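Local coordinates for protein DNA polymerase III subunit beta (Pseudomonas aeruginosa, PDB 4TSZ) that encircles DNA as a ring-shaped sliding clamp and tethers DNA polymerases and other proteins to it, making them processive, at residues D49-L54 / P198-L203; I131-L136 / G214-V219; S144-Q149 / R177-S182. All coordinates share one frame; numbering follows the deposited sequence.

Contact 1 (D49-L54 / P198-L203); sequences DLEVEL and PRKGIL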
ATOM      1  N   ASP E  49       1.415   3.883 -24.231  1.00 44.58           N
ATOM      2  CA  ASP E  49       0.633   4.995 -23.677  1.00 44.30           C
ATOM      3  C   ASP E  49       0.875   6.219 -24.579  1.00 49.91           C
ATOM      4  O   ASP E  49       0.538   7.345 -24.208  1.00 50.21           O
ATOM      5  CB  ASP E  49       0.998   5.272 -22.192  1.00 44.66           C
ATOM      6  CG  ASP E  49       2.389   5.848 -21.931  1.00 47.84           C
ATOM      7  OD1 ASP E  49       3.195   5.902 -22.875  1.00 49.22           O
ATOM      8  OD2 ASP E  49       2.672   6.222 -20.771  1.00 49.78           O
ATOM      9  N   LEU E  50       1.486   5.968 -25.768  1.00 47.16           N
ATOM     10  CA  LEU E  50       1.905   6.922 -26.805  1.00 47.86           C
ATOM     11  C   LEU E  50       3.236   7.651 -26.503  1.00 54.09           C
ATOM     12  O   LEU E  50       3.831   8.214 -27.425  1.00 55.29           O
ATOM     13  CB  LEU E  50       0.796   7.902 -27.237  1.00 48.29           C
ATOM     14  CG  LEU E  50      -0.508   7.289 -27.760  1.00 53.23           C
ATOM     15  CD1 LEU E  50      -1.640   8.288 -27.672  1.00 53.53           C
ATOM     16  CD2 LEU E  50      -0.360   6.802 -29.185  1.00 56.27           C
ATOM     17  N   GLU E  51       3.700   7.633 -25.224  1.00 50.58           N
ATOM     18  CA  GLU E  51       4.974   8.221 -24.780  1.00 50.84           C
ATOM     19  C   GLU E  51       6.024   7.114 -24.819  1.00 53.88           C
ATOM     20  O   GLU E  51       7.087   7.277 -25.421  1.00 53.24           O
ATOM     21  CB  GLU E  51       4.844   8.839 -23.358  1.00 51.86           C
ATOM     22  CG  GLU E  51       6.139   9.423 -22.783  1.00 69.00           C
ATOM     23  CD  GLU E  51       6.258   9.516 -21.264  1.00 87.00           C
ATOM     24  OE1 GLU E  51       7.002   8.696 -20.681  1.00 54.93           O
ATOM     25  OE2 GLU E  51       5.649  10.433 -20.661  1.00 78.70           O
ATOM     26  N   VAL E  52       5.698   5.982 -24.172  1.00 50.53           N
ATOM     27  CA  VAL E  52       6.539   4.799 -24.104  1.00 50.69           C
ATOM     28  C   VAL E  52       5.857   3.626 -24.797  1.00 52.06           C
ATOM     29  O   VAL E  52       4.631   3.544 -24.830  1.00 50.55           O
ATOM     30  CB  VAL E  52       7.051   4.428 -22.669  1.00 55.01           C
ATOM     31  CG1 VAL E  52       7.727   5.612 -21.984  1.00 54.99           C
ATOM     32  CG2 VAL E  52       5.942   3.854 -21.792  1.00 54.58           C
ATOM     33  N   GLU E  53       6.669   2.732 -25.360  1.00 48.46           N
ATOM     34  CA  GLU E  53       6.222   1.504 -25.994  1.00 47.24           C
ATOM     35  C   GLU E  53       7.074   0.368 -25.448  1.00 49.75           C
ATOM     36  O   GLU E  53       8.305   0.457 -25.443  1.00 49.76           O
ATOM     37  CB  GLU E  53       6.329   1.583 -27.526  1.00 48.87           C
ATOM     38  CG  GLU E  53       5.785   0.347 -28.211  1.00 55.47           C
ATOM     39  CD  GLU E  53       6.128   0.238 -29.679  1.00 74.81           C
ATOM     40  OE1 GLU E  53       5.232   0.480 -30.520  1.00 82.17           O
ATOM     41  OE2 GLU E  53       7.295  -0.093 -29.989  1.00 64.11           O
ATOM     42  N   LEU E  54       6.420  -0.685 -24.981  1.00 45.36           N
ATOM     43  CA  LEU E  54       7.124  -1.850 -24.478  1.00 45.67           C
ATOM     44  C   LEU E  54       6.727  -3.070 -25.291  1.00 48.41           C
ATOM     45  O   LEU E  54       5.542  -3.301 -25.517  1.00 45.46           O
ATOM     46  CB  LEU E  54       6.883  -2.047 -22.973  1.00 45.52           C
ATOM     47  CG  LEU E  54       7.786  -3.069 -22.250  1.00 52.14           C
ATOM     48  CD1 LEU E  54       9.272  -2.761 -22.436  1.00 53.02           C
ATOM     49  CD2 LEU E  54       7.491  -3.085 -20.766  1.00 57.02           C
ATOM     50  N   PRO E 198      11.591  11.700 -20.769  1.00 43.03           N
ATOM     51  CA  PRO E 198      10.483  12.111 -19.870  1.00 41.89           C
ATOM     52  C   PRO E 198      10.471  11.324 -18.569  1.00 44.59           C
ATOM     53  O   PRO E 198      10.853  10.148 -18.560  1.00 43.86           O
ATOM     54  CB  PRO E 198       9.215  11.845 -20.703  1.00 43.19           C
ATOM     55  CG  PRO E 198       9.691  11.831 -22.141  1.00 48.21           C
ATOM     56  CD  PRO E 198      11.089  11.284 -22.098  1.00 44.14           C
ATOM     57  N   ARG E 199      10.081  11.988 -17.464  1.00 41.57           N
ATOM     58  CA  ARG E 199      10.075  11.384 -16.128  1.00 41.16           C
ATOM     59  C   ARG E 199       9.382  10.029 -16.026  1.00 44.24           C
ATOM     60  O   ARG E 199       9.973   9.099 -15.478  1.00 42.89           O
ATOM     61  CB  ARG E 199       9.662  12.365 -15.016  1.00 42.40           C
ATOM     62  CG  ARG E 199       8.257  12.952 -15.138  1.00 56.55           C
ATOM     63  CD  ARG E 199       7.798  13.639 -13.858  1.00 62.38           C
ATOM     64  NE  ARG E 199       7.648  12.697 -12.747  1.00 57.58           N
ATOM     65  CZ  ARG E 199       8.480  12.616 -11.715  1.00 60.69           C
ATOM     66  NH1 ARG E 199       9.515  13.442 -11.620  1.00 43.60           N
ATOM     67  NH2 ARG E 199       8.273  11.720 -10.759  1.00 45.22           N
ATOM     68  N   LYS E 200       8.177   9.894 -16.613  1.00 41.76           N
ATOM     69  CA  LYS E 200       7.427   8.630 -16.581  1.00 41.53           C
ATOM     70  C   LYS E 200       8.202   7.489 -17.264  1.00 46.45           C
ATOM     71  O   LYS E 200       8.290   6.396 -16.692  1.00 46.32           O
ATOM     72  CB  LYS E 200       6.013   8.802 -17.175  1.00 42.43           C
ATOM     73  CG  LYS E 200       5.060   7.651 -16.869  1.00 44.07           C
ATOM     74  CD  LYS E 200       3.618   7.975 -17.288  1.00 48.64           C
ATOM     75  CE  LYS E 200       2.671   6.840 -16.970  1.00 50.09           C
ATOM     76  NZ  LYS E 200       1.286   7.154 -17.401  1.00 65.07           N
ATOM     77  N   GLY E 201       8.773   7.783 -18.442  1.00 43.51           N
ATOM     78  CA  GLY E 201       9.569   6.851 -19.236  1.00 43.24           C
ATOM     79  C   GLY E 201      10.827   6.372 -18.541  1.00 43.63           C
ATOM     80  O   GLY E 201      11.077   5.162 -18.486  1.00 43.04           O
ATOM     81  N   ILE E 202      11.627   7.314 -18.008  1.00 40.00           N
ATOM     82  CA  ILE E 202      12.879   6.974 -17.317  1.00 40.63           C
ATOM     83  C   ILE E 202      12.659   6.127 -16.049  1.00 45.49           C
ATOM     84  O   ILE E 202      13.432   5.201 -15.800  1.00 46.92           O
ATOM     85  CB  ILE E 202      13.832   8.201 -17.120  1.00 43.96           C
ATOM     86  CG1 ILE E 202      15.297   7.769 -16.975  1.00 44.88           C
ATOM     87  CG2 ILE E 202      13.399   9.105 -15.968  1.00 43.27           C
ATOM     88  CD1 ILE E 202      15.995   7.359 -18.298  1.00 54.16           C
ATOM     89  N   LEU E 203      11.589   6.415 -15.284  1.00 42.22           N
ATOM     90  CA  LEU E 203      11.254   5.663 -14.079  1.00 41.56           C
ATOM     91  C   LEU E 203      10.807   4.246 -14.438  1.00 46.87           C
ATOM     92  O   LEU E 203      11.147   3.304 -13.723  1.00 46.71           O
ATOM     93  CB  LEU E 203      10.195   6.376 -13.220  1.00 40.46           C
ATOM     94  CG  LEU E 203      10.597   7.706 -12.584  1.00 44.21           C
ATOM     95  CD1 LEU E 203       9.373   8.467 -12.161  1.00 43.15           C
ATOM     96  CD2 LEU E 203      11.578   7.524 -11.425  1.00 44.70           C
TER
HETATM   97  O   HOH W   1       6.674  12.245 -17.878  1.00 32.63           O
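E51 carries its carboxylate onto the first turn of helix 199-208. With CG anti to the backbone N (chi1 177°) and the chain extended beyond it, OE1 comes to 3.0 Å from G201 N. A water bridges next to this pair: it accepts from K200 N at 3.1 Å and gives a weak, long bond to E51 OE2. P198 is the N-cap residue, so the carboxylate lies beside the first turn, where the helix dipole would probably suit a negative charge.

The charged pair is looser. K200, fully extended, comes at D49 from the opposite direction, and its NZ ends 3.8 Å from D49 OD2, a long salt bridge. The other oxygen of that carboxylate is engaged within its own turn: D49 OD1 accepts from V52 N at 2.8 Å, almost straight (179°) and nearly along the C-O axis, and from E51 N at 3.0 Å, which lies 41° out of the carboxylate plane. Two bonds on OD1 thus fix the rotation of the group.

Packing is small but close: V52 CG1 rests 3.5 Å from G201 CA, and the E51 and P198 side chains slide past each other in opposite directions, E51 CD nearest P198 CB. V52 and P198 also both pack on S236 of strand 232-237.

The D49 bonds define an Asx turn at the start of strand 52-59. That strand pairs with 232-237 in the antiparallel sheet joining the N-terminal and central domains, so the contact belongs to the interdomain junction of the beta clamp.

Contact 2 (I131-L136 / G214-V219); sequences IAQSKL and GEVGIV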
ATOM      1  N   ILE E 131      25.566  -1.601 -22.585  1.00 62.74           N
ATOM      2  CA  ILE E 131      25.939  -1.273 -21.208  1.00 62.13           C
ATOM      3  C   ILE E 131      25.316  -2.259 -20.211  1.00 65.44           C
ATOM      4  O   ILE E 131      24.239  -2.792 -20.464  1.00 65.18           O
ATOM      5  CB  ILE E 131      25.615   0.230 -20.867  1.00 64.32           C
ATOM      6  CG1 ILE E 131      26.339   0.702 -19.580  1.00 64.77           C
ATOM      7  CG2 ILE E 131      24.092   0.544 -20.862  1.00 63.30           C
ATOM      8  CD1 ILE E 131      26.093   2.144 -19.131  1.00 71.19           C
ATOM      9  N   ALA E 132      25.993  -2.489 -19.074  1.00 62.18           N
ATOM     10  CA  ALA E 132      25.481  -3.324 -17.987  1.00 60.86           C
ATOM     11  C   ALA E 132      24.189  -2.673 -17.471  1.00 62.05           C
ATOM     12  O   ALA E 132      24.155  -1.450 -17.292  1.00 60.23           O
ATOM     13  CB  ALA E 132      26.501  -3.392 -16.863  1.00 62.42           C
ATOM     14  N   GLN E 133      23.124  -3.482 -17.284  1.00 57.90           N
ATOM     15  CA  GLN E 133      21.820  -3.020 -16.796  1.00 56.15           C
ATOM     16  C   GLN E 133      21.963  -2.317 -15.447  1.00 59.60           C
ATOM     17  O   GLN E 133      21.345  -1.276 -15.219  1.00 58.03           O
ATOM     18  CB  GLN E 133      20.828  -4.190 -16.690  1.00 56.68           C
ATOM     19  CG  GLN E 133      20.273  -4.652 -18.037  1.00 64.89           C
ATOM     20  CD  GLN E 133      19.229  -5.737 -17.910  1.00 69.65           C
ATOM     21  OE1 GLN E 133      18.332  -5.680 -17.070  1.00 59.90           O
ATOM     22  NE2 GLN E 133      19.299  -6.736 -18.775  1.00 61.64           N
ATOM     23  N   SER E 134      22.821  -2.878 -14.588  1.00 56.93           N
ATOM     24  CA  SER E 134      23.173  -2.419 -13.247  1.00 56.70           C
ATOM     25  C   SER E 134      23.748  -0.988 -13.259  1.00 57.80           C
ATOM     26  O   SER E 134      23.415  -0.196 -12.372  1.00 54.47           O
ATOM     27  CB  SER E 134      24.194  -3.391 -12.645  1.00 63.62           C
ATOM     28  OG  SER E 134      24.761  -2.948 -11.423  1.00 75.98           O
ATOM     29  N   LYS E 135      24.639  -0.682 -14.235  1.00 55.79           N
ATOM     30  CA  LYS E 135      25.284   0.628 -14.378  1.00 55.82           C
ATOM     31  C   LYS E 135      24.274   1.684 -14.816  1.00 58.05           C
ATOM     32  O   LYS E 135      24.280   2.794 -14.274  1.00 57.70           O
ATOM     33  CB  LYS E 135      26.461   0.574 -15.363  1.00 59.32           C
ATOM     34  CG  LYS E 135      27.673  -0.172 -14.844  1.00 70.69           C
ATOM     35  CD  LYS E 135      28.801  -0.148 -15.860  1.00 80.35           C
ATOM     36  CE  LYS E 135      29.993  -0.944 -15.395  1.00 86.40           C
ATOM     37  NZ  LYS E 135      31.140  -0.792 -16.322  1.00100.73           N
ATOM     38  N   LEU E 136      23.393   1.338 -15.778  1.00 52.61           N
ATOM     39  CA  LEU E 136      22.361   2.263 -16.239  1.00 49.81           C
ATOM     40  C   LEU E 136      21.323   2.527 -15.147  1.00 50.58           C
ATOM     41  O   LEU E 136      20.946   3.681 -14.948  1.00 48.15           O
ATOM     42  CB  LEU E 136      21.697   1.781 -17.540  1.00 49.45           C
ATOM     43  CG  LEU E 136      20.614   2.690 -18.145  1.00 51.94           C
ATOM     44  CD1 LEU E 136      21.136   4.107 -18.411  1.00 51.82           C
ATOM     45  CD2 LEU E 136      20.050   2.085 -19.405  1.00 55.80           C
ATOM     46  N   GLY E 214      22.840  -8.906 -16.284  1.00 72.30           N
ATOM     47  CA  GLY E 214      22.480  -8.589 -17.666  1.00 70.00           C
ATOM     48  C   GLY E 214      23.023  -7.333 -18.316  1.00 69.06           C
ATOM     49  O   GLY E 214      23.516  -6.416 -17.647  1.00 67.60           O
ATOM     50  N   GLU E 215      22.897  -7.300 -19.653  1.00 63.06           N
ATOM     51  CA  GLU E 215      23.322  -6.215 -20.524  1.00 61.98           C
ATOM     52  C   GLU E 215      22.102  -5.595 -21.217  1.00 63.24           C
ATOM     53  O   GLU E 215      21.087  -6.269 -21.422  1.00 62.19           O
ATOM     54  CB  GLU E 215      24.288  -6.768 -21.581  1.00 65.18           C
ATOM     55  CG  GLU E 215      25.341  -5.775 -22.042  1.00 76.08           C
ATOM     56  CD  GLU E 215      26.634  -5.696 -21.248  1.00 91.57           C
ATOM     57  OE1 GLU E 215      26.685  -6.222 -20.111  1.00 83.24           O
ATOM     58  OE2 GLU E 215      27.594  -5.075 -21.760  1.00 81.89           O
ATOM     59  N   VAL E 216      22.210  -4.312 -21.579  1.00 57.67           N
ATOM     60  CA  VAL E 216      21.168  -3.585 -22.302  1.00 55.01           C
ATOM     61  C   VAL E 216      21.775  -2.831 -23.498  1.00 57.31           C
ATOM     62  O   VAL E 216      22.802  -2.166 -23.360  1.00 56.70           O
ATOM     63  CB  VAL E 216      20.262  -2.704 -21.381  1.00 56.99           C
ATOM     64  CG1 VAL E 216      21.058  -1.629 -20.635  1.00 56.87           C
ATOM     65  CG2 VAL E 216      19.084  -2.094 -22.147  1.00 55.46           C
ATOM     66  N   GLY E 217      21.156  -2.995 -24.658  1.00 53.29           N
ATOM     67  CA  GLY E 217      21.541  -2.290 -25.866  1.00 53.83           C
ATOM     68  C   GLY E 217      20.792  -0.974 -25.909  1.00 56.11           C
ATOM     69  O   GLY E 217      19.565  -0.963 -25.785  1.00 54.07           O
ATOM     70  N   ILE E 218      21.521   0.143 -26.050  1.00 53.01           N
ATOM     71  CA  ILE E 218      20.926   1.482 -26.095  1.00 51.76           C
ATOM     72  C   ILE E 218      21.078   2.108 -27.469  1.00 56.73           C
ATOM     73  O   ILE E 218      22.157   2.038 -28.063  1.00 57.48           O
ATOM     74  CB  ILE E 218      21.495   2.421 -24.980  1.00 54.46           C
ATOM     75  CG1 ILE E 218      21.266   1.858 -23.550  1.00 53.70           C
ATOM     76  CG2 ILE E 218      20.998   3.883 -25.114  1.00 53.84           C
ATOM     77  CD1 ILE E 218      19.813   1.686 -23.092  1.00 56.02           C
ATOM     78  N   VAL E 219      20.000   2.747 -27.957  1.00 51.57           N
ATOM     79  CA  VAL E 219      20.010   3.499 -29.204  1.00 51.61           C
ATOM     80  C   VAL E 219      19.511   4.898 -28.863  1.00 55.62           C
ATOM     81  O   VAL E 219      18.420   5.060 -28.304  1.00 52.72           O
ATOM     82  CB  VAL E 219      19.199   2.859 -30.382  1.00 55.18           C
ATOM     83  CG1 VAL E 219      19.205   3.764 -31.620  1.00 55.31           C
ATOM     84  CG2 VAL E 219      19.720   1.464 -30.734  1.00 55.80           C
TER
HETATM   85  O   HOH W   2      23.898  -5.758 -14.931  1.00 52.21           O
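I131 and V216 are matched across neighbouring strands as an antiparallel hydrogen-bonded pair, and with Q133 they account for more than half of the buried surface. The evidence for the pairing is reciprocal: I131 N gives to V216 O at 2.9 Å, and V216 N to I131 O at 2.8 Å. Their side chains lie alongside, pointing the same way, with I131 CG2 3.7 Å from V216 CG1. Both of those methyls sit between the backbone N and the carbonyl carbon (chi1 of V216 61°), which brings V216 CG1 over the strand partner. From helix 133-141, L136 reaches that face: its CD2 meets I218 CD1 tip to tip at 3.7 Å, and its side chain crosses that of V216 at about a right angle.

Q133 works at the strand-to-helix corner. Its backbone N donates to G214 O at 3.0 Å (172°), and a water that accepts from S134 N lies near that carbonyl and may donate to it. The side chain then reaches back: NE2 donates to E215 O at 3.2 Å from above the carbonyl plane, 63° out of it, while OE1 accepts from E211 N. The amide is therefore held at both ends, and its CG lies against V216 CB. E215, bent at chi2, lays its carboxylate along the backbone of I131 and A132.

Backbone bonding in register joins the end strand 125-132 to 215-221, and Q133 ties the helix start to G214 and E215 through two N-H groups, while I131, V216 and I218 on one face of the sheet, with L136 of the helix, meet mainly through methyl groups.

Contact 3 (S144-Q149 / R177-S182); sequences SFAMAQ and RLAMCS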
ATOM      1  N   SER E 144      17.043  10.240 -10.017  1.00 38.25           N
ATOM      2  CA  SER E 144      15.615  10.393 -10.341  1.00 37.12           C
ATOM      3  C   SER E 144      14.755  11.241  -9.420  1.00 38.16           C
ATOM      4  O   SER E 144      13.853  11.914  -9.911  1.00 34.66           O
ATOM      5  CB  SER E 144      14.946   9.063 -10.670  1.00 40.38           C
ATOM      6  OG  SER E 144      14.792   8.250  -9.519  1.00 43.79           O
ATOM      7  N   PHE E 145      15.070  11.267  -8.109  1.00 34.68           N
ATOM      8  CA  PHE E 145      14.329  12.060  -7.117  1.00 32.16           C
ATOM      9  C   PHE E 145      14.396  13.573  -7.413  1.00 36.65           C
ATOM     10  O   PHE E 145      13.510  14.298  -6.972  1.00 36.76           O
ATOM     11  CB  PHE E 145      14.884  11.780  -5.710  1.00 32.97           C
ATOM     12  CG  PHE E 145      16.269  12.359  -5.469  1.00 34.74           C
ATOM     13  CD1 PHE E 145      16.428  13.672  -5.031  1.00 36.82           C
ATOM     14  CD2 PHE E 145      17.411  11.603  -5.713  1.00 37.36           C
ATOM     15  CE1 PHE E 145      17.693  14.221  -4.853  1.00 38.23           C
ATOM     16  CE2 PHE E 145      18.684  12.151  -5.521  1.00 40.32           C
ATOM     17  CZ  PHE E 145      18.815  13.445  -5.061  1.00 38.51           C
ATOM     18  N   ALA E 146      15.471  14.053  -8.108  1.00 34.16           N
ATOM     19  CA  ALA E 146      15.668  15.483  -8.383  1.00 34.83           C
ATOM     20  C   ALA E 146      14.919  16.025  -9.583  1.00 37.05           C
ATOM     21  O   ALA E 146      14.861  17.244  -9.741  1.00 35.15           O
ATOM     22  CB  ALA E 146      17.150  15.831  -8.477  1.00 36.02           C
ATOM     23  N   MET E 147      14.328  15.142 -10.414  1.00 34.39           N
ATOM     24  CA  MET E 147      13.569  15.571 -11.600  1.00 33.72           C
ATOM     25  C   MET E 147      12.377  16.385 -11.150  1.00 38.63           C
ATOM     26  O   MET E 147      11.781  16.107 -10.094  1.00 38.25           O
ATOM     27  CB  MET E 147      13.005  14.382 -12.419  1.00 34.71           C
ATOM     28  CG  MET E 147      14.038  13.433 -12.981  1.00 37.63           C
ATOM     29  SD  MET E 147      13.315  12.147 -14.048  1.00 39.21           S
ATOM     30  CE  MET E 147      12.419  11.143 -12.839  1.00 34.92           C
ATOM     31  N   ALA E 148      11.999  17.368 -11.958  1.00 36.40           N
ATOM     32  CA  ALA E 148      10.798  18.124 -11.659  1.00 35.69           C
ATOM     33  C   ALA E 148       9.596  17.249 -12.054  1.00 40.00           C
ATOM     34  O   ALA E 148       9.725  16.279 -12.819  1.00 39.00           O
ATOM     35  CB  ALA E 148      10.792  19.435 -12.433  1.00 37.13           C
ATOM     36  N   GLN E 149       8.453  17.569 -11.473  1.00 37.89           N
ATOM     37  CA  GLN E 149       7.187  16.935 -11.757  1.00 38.78           C
ATOM     38  C   GLN E 149       6.219  18.060 -12.081  1.00 45.65           C
ATOM     39  O   GLN E 149       6.001  18.959 -11.256  1.00 49.26           O
ATOM     40  CB  GLN E 149       6.719  16.125 -10.536  1.00 39.77           C
ATOM     41  CG  GLN E 149       5.624  15.119 -10.857  1.00 66.60           C
ATOM     42  CD  GLN E 149       5.248  14.307  -9.645  1.00 95.47           C
ATOM     43  OE1 GLN E 149       4.590  14.786  -8.718  1.00 94.67           O
ATOM     44  NE2 GLN E 149       5.651  13.050  -9.624  1.00 88.55           N
ATOM     45  N   ARG E 177      17.112  22.063  -6.630  1.00 38.10           N
ATOM     46  CA  ARG E 177      18.147  21.082  -6.370  1.00 38.03           C
ATOM     47  C   ARG E 177      18.475  20.327  -7.644  1.00 42.35           C
ATOM     48  O   ARG E 177      17.670  20.289  -8.576  1.00 40.93           O
ATOM     49  CB  ARG E 177      17.732  20.110  -5.245  1.00 37.06           C
ATOM     50  CG  ARG E 177      16.769  18.996  -5.703  1.00 42.56           C
ATOM     51  CD  ARG E 177      15.455  19.274  -5.099  1.00 49.38           C
ATOM     52  NE  ARG E 177      14.398  18.313  -5.419  1.00 52.26           N
ATOM     53  CZ  ARG E 177      14.152  17.201  -4.737  1.00 54.05           C
ATOM     54  NH1 ARG E 177      14.997  16.787  -3.801  1.00 33.94           N
ATOM     55  NH2 ARG E 177      13.088  16.464  -5.025  1.00 35.30           N
ATOM     56  N   LEU E 178      19.659  19.717  -7.668  1.00 40.72           N
ATOM     57  CA  LEU E 178      20.137  18.962  -8.813  1.00 40.36           C
ATOM     58  C   LEU E 178      20.831  17.696  -8.340  1.00 43.04           C
ATOM     59  O   LEU E 178      21.476  17.703  -7.298  1.00 43.17           O
ATOM     60  CB  LEU E 178      21.097  19.854  -9.644  1.00 41.40           C
ATOM     61  CG  LEU E 178      21.770  19.251 -10.898  1.00 45.68           C
ATOM     62  CD1 LEU E 178      21.986  20.307 -11.939  1.00 46.59           C
ATOM     63  CD2 LEU E 178      23.102  18.565 -10.557  1.00 49.33           C
ATOM     64  N   ALA E 179      20.698  16.617  -9.126  1.00 39.39           N
ATOM     65  CA  ALA E 179      21.387  15.352  -8.911  1.00 39.67           C
ATOM     66  C   ALA E 179      22.082  14.956 -10.223  1.00 47.25           C
ATOM     67  O   ALA E 179      21.505  15.095 -11.304  1.00 46.17           O
ATOM     68  CB  ALA E 179      20.421  14.272  -8.478  1.00 38.57           C
ATOM     69  N   MET E 180      23.322  14.498 -10.127  1.00 45.36           N
ATOM     70  CA  MET E 180      24.086  14.036 -11.280  1.00 46.58           C
ATOM     71  C   MET E 180      24.954  12.830 -10.944  1.00 50.96           C
ATOM     72  O   MET E 180      25.468  12.724  -9.832  1.00 51.10           O
ATOM     73  CB  MET E 180      24.868  15.166 -11.968  1.00 50.08           C
ATOM     74  CG  MET E 180      26.070  15.640 -11.194  1.00 55.19           C
ATOM     75  SD  MET E 180      26.933  17.061 -11.890  1.00 61.35           S
ATOM     76  CE  MET E 180      27.457  16.413 -13.386  1.00 58.66           C
ATOM     77  N   CYS E 181      25.063  11.897 -11.885  1.00 48.29           N
ATOM     78  CA  CYS E 181      25.886  10.701 -11.712  1.00 49.05           C
ATOM     79  C   CYS E 181      26.614  10.411 -13.018  1.00 55.33           C
ATOM     80  O   CYS E 181      25.991  10.468 -14.076  1.00 53.77           O
ATOM     81  CB  CYS E 181      25.049   9.510 -11.253  1.00 47.65           C
ATOM     82  SG  CYS E 181      26.037   8.089 -10.717  1.00 52.09           S
ATOM     83  N   SER E 182      27.933  10.161 -12.951  1.00 55.10           N
ATOM     84  CA  SER E 182      28.766   9.885 -14.126  1.00 57.32           C
ATOM     85  C   SER E 182      29.447   8.533 -13.988  1.00 67.38           C
ATOM     86  O   SER E 182      29.912   8.185 -12.900  1.00 67.97           O
ATOM     87  CB  SER E 182      29.825  10.973 -14.302  1.00 59.76           C
ATOM     88  OG  SER E 182      29.265  12.274 -14.334  1.00 62.51           O
TER
HETATM   89  O   HOH W   3      11.649  17.479  -7.585  1.00 29.44           O
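The F145 ring meets the R177 guanidinium at the ring's edge: R177 NH1 lies in the ring plane, 3.6 Å from F145 CD1. The two planes are 61° apart, so this is neither a stack nor a contact over the ring face. F145 reaches it because CG sits between its backbone N and carbonyl carbon (chi1 71°), bringing the ring to strand 177-184, where CZ also comes to 3.9 Å from A179 CB.

A146 packs on the same alanine. Its CB meets A179 CB at 3.6 Å, two methyls head to head, while its CA lies over one face of the R177 guanidinium, 4.1 Å above the plane and offset toward the rim.

The short 3-10 segment 144-146 is thereby laid against strand 177-184, which pairs with 359-363 in the antiparallel sheet that runs from the central into the C-terminal domain. L178, between the two contact-making strand residues, points away from the 3-10 segment and packs on an apolar side chain of the bound peptide, consistent with this contact lying behind that part of the peptide site. A179 also touches Y361 of the neighbouring strand.

The guanidinium is held mainly from outside: R177 NE makes a salt bridge with D174 and NH1 one with D328. Although F145 O is 2.9 Å from R177 NH2, the angle is too poor for a hydrogen bond. NH2 instead donates to a water in the guanidinium plane at 3.1 Å, and this water donates in turn to M147 O at 2.9 Å, linking the arginine to the chain just beyond the 3-10 segment.

Contacts 1 and 3 touch directly although their centres are about 17 Å apart: R199 NH1 lies 3.1 Å from A148 O, a probable hydrogen bond, and I202 CG2 rests 3.6 Å from M147 SD. Helix 199-208 thus meets 49-54 at its start and also packs on 144-149. Contact 2 stands apart, about 17 Å from contact 1 and 20 Å from contact 3 between centres, with nearest atoms about 6 and 7 Å away. Contacts 1 and 2 nevertheless reach one sheet, shared by the N-terminal and central domains. Contact 3 lies on the sheet shared with the C-terminal domain and reaches the bound peptide through L178.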